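PDB 6IFM: antitoxin VapB from Salmonella enterica subsp. enterica serovar Typhimurium str. LT2, which neutralises its cognate toxin VapC as the antitoxin of a type II toxin-antitoxin system and binds DNA in complex with it. Local coordinates for residues H28-A33 with T41-S46. Sequence-based numbering, arbitrary orientation.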
loop_
_atom_site.group_PDB
_atom_site.type_symbol
_atom_site.label_atom_id
_atom_site.label_comp_id
_atom_site.label_asym_id
_atom_site.label_seq_id
_atom_site.Cartn_x
_atom_site.Cartn_y
_atom_site.Cartn_z
ATOM N N HIS E 28 14.957 10.848 30.922
ATOM C CA HIS E 28 14.706 10.574 29.508
ATOM C C HIS E 28 13.496 9.655 29.439
ATOM O O HIS E 28 13.096 9.055 30.444
ATOM C CB HIS E 28 15.924 10.004 28.763
ATOM C CG HIS E 28 16.390 8.661 29.240
ATOM N ND1 HIS E 28 16.249 8.222 30.542
ATOM C CD2 HIS E 28 17.027 7.666 28.577
ATOM C CE1 HIS E 28 16.768 7.010 30.655
ATOM N NE2 HIS E 28 17.246 6.650 29.475
ATOM N N VAL E 29 12.902 9.571 28.244
ATOM C CA VAL E 29 11.464 9.370 28.090
ATOM C C VAL E 29 11.149 8.414 26.940
ATOM O O VAL E 29 12.024 7.994 26.187
ATOM C CB VAL E 29 10.762 10.719 27.851
ATOM C CG1 VAL E 29 10.894 11.633 29.063
ATOM C CG2 VAL E 29 11.350 11.374 26.605
ATOM N N GLU E 30 9.861 8.091 26.809
ATOM C CA GLU E 30 9.285 7.372 25.681
ATOM C C GLU E 30 8.448 8.321 24.823
ATOM O O GLU E 30 8.098 9.426 25.243
ATOM C CB GLU E 30 8.432 6.186 26.162
ATOM C CG GLU E 30 9.199 5.134 26.974
ATOM C CD GLU E 30 8.346 4.459 28.048
ATOM O OE1 GLU E 30 7.681 5.181 28.820
ATOM O OE2 GLU E 30 8.348 3.206 28.137
ATOM N N ILE E 31 8.108 7.873 23.611
ATOM C CA ILE E 31 7.350 8.691 22.659
ATOM C C ILE E 31 6.606 7.778 21.686
ATOM O O ILE E 31 7.142 6.771 21.225
ATOM C CB ILE E 31 8.286 9.681 21.930
ATOM C CG1 ILE E 31 7.490 10.627 21.030
ATOM C CG2 ILE E 31 9.308 8.930 21.135
ATOM C CD1 ILE E 31 8.241 11.906 20.688
ATOM N N ILE E 32 5.357 8.139 21.379
ATOM C CA ILE E 32 4.443 7.290 20.604
ATOM C C ILE E 32 3.552 8.171 19.749
ATOM O O ILE E 32 3.006 9.168 20.228
ATOM C CB ILE E 32 3.533 6.406 21.489
ATOM C CG1 ILE E 32 4.298 5.724 22.627
ATOM C CG2 ILE E 32 2.796 5.398 20.633
ATOM C CD1 ILE E 32 4.312 6.524 23.872
ATOM N N ALA E 33 3.362 7.769 18.499
ATOM C CA ALA E 33 2.422 8.423 17.603
ATOM C C ALA E 33 1.032 7.803 17.751
ATOM O O ALA E 33 0.889 6.574 17.752
ATOM C CB ALA E 33 2.903 8.307 16.155
ATOM N N THR E 41 5.713 10.297 27.112
ATOM C CA THR E 41 5.574 9.676 28.403
ATOM C C THR E 41 6.936 9.410 29.030
ATOM O O THR E 41 7.921 9.192 28.313
ATOM C CB THR E 41 4.824 8.356 28.257
ATOM O OG1 THR E 41 3.545 8.606 27.670
ATOM C CG2 THR E 41 4.621 7.777 29.581
ATOM N N PRO E 42 7.043 9.497 30.351
ATOM C CA PRO E 42 8.249 8.995 31.018
ATOM C C PRO E 42 8.220 7.466 31.086
ATOM O O PRO E 42 7.182 6.832 30.878
ATOM C CB PRO E 42 8.206 9.661 32.397
ATOM C CG PRO E 42 6.773 10.181 32.567
ATOM C CD PRO E 42 6.247 10.411 31.191
ATOM N N VAL E 43 9.397 6.863 31.303
ATOM C CA VAL E 43 9.512 5.415 31.112
ATOM C C VAL E 43 8.666 4.664 32.127
ATOM O O VAL E 43 8.664 4.977 33.329
ATOM C CB VAL E 43 10.972 4.934 31.177
ATOM C CG1 VAL E 43 11.665 5.165 29.851
ATOM C CG2 VAL E 43 11.719 5.580 32.355
ATOM N N GLY E 44 7.954 3.642 31.639
ATOM C CA GLY E 44 7.111 2.798 32.463
ATOM C C GLY E 44 5.646 3.162 32.424
ATOM O O GLY E 44 4.822 2.397 32.942
ATOM N N GLU E 45 5.298 4.294 31.788
ATOM C CA GLU E 45 3.967 4.892 31.871
ATOM C C GLU E 45 3.274 5.146 30.528
ATOM O O GLU E 45 2.389 6.002 30.450
ATOM C CB GLU E 45 4.030 6.173 32.698
ATOM C CG GLU E 45 4.604 5.930 34.080
ATOM C CD GLU E 45 5.351 7.098 34.663
ATOM O OE1 GLU E 45 4.871 7.609 35.698
ATOM O OE2 GLU E 45 6.406 7.518 34.115
ATOM N N SER E 46 3.630 4.442 29.455
ATOM C CA SER E 46 3.033 4.806 28.172
ATOM C C SER E 46 1.532 4.519 28.137
ATOM O O SER E 46 0.786 5.221 27.452
ATOM C CB SER E 46 3.748 4.092 27.030
ATOM O OG SER E 46 5.143 4.393 27.064
#
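The side chain of E30 extends over the turn that follows T41, where its carboxylate meets G44 N and S46 OG, with V43 packed alongside. With CG beside the backbone N (chi1 -60°) and a bend at chi2, the chain brings OE1 over one face of the type II turn that runs from P42 to E45. Two weak hydrogen bonds meet on that oxygen, one from G44 N at 3.2 Å and bent to 125°, the other from S46 OG, also 3.2 Å from OE1. The turn itself is closed by E45 N bonding to P42 O over 3.3 Å. Next to the stem of the E30 side chain the backbones join through a pair of bonds: E30 N bonds to T41 O at 2.7 Å and T41 N to E30 O at 3.2 Å. These residues form the open end of the hairpin of strands 29-34 and 37-42 in the SpoVT-AbrB domain, the DNA-binding fold of many bacterial antitoxins. The sheet runs on into a second VapB subunit, a strand of which pairs antiparallel with V29 and E30; T41 OG1 hydrogen-bonds to S37 of that subunit. On the buried side, I32 CD1 rests 3.9 Å from S46 OG, while the backbone of another protein chain packs against I32. Contact thins toward the solvent side: V43 crosses E30 at about a right angle, its CG1 3.8 Å from E30 CG, and beyond it H28 offers little more than its carbonyl oxygen, 4.2 Å from V43 CG1.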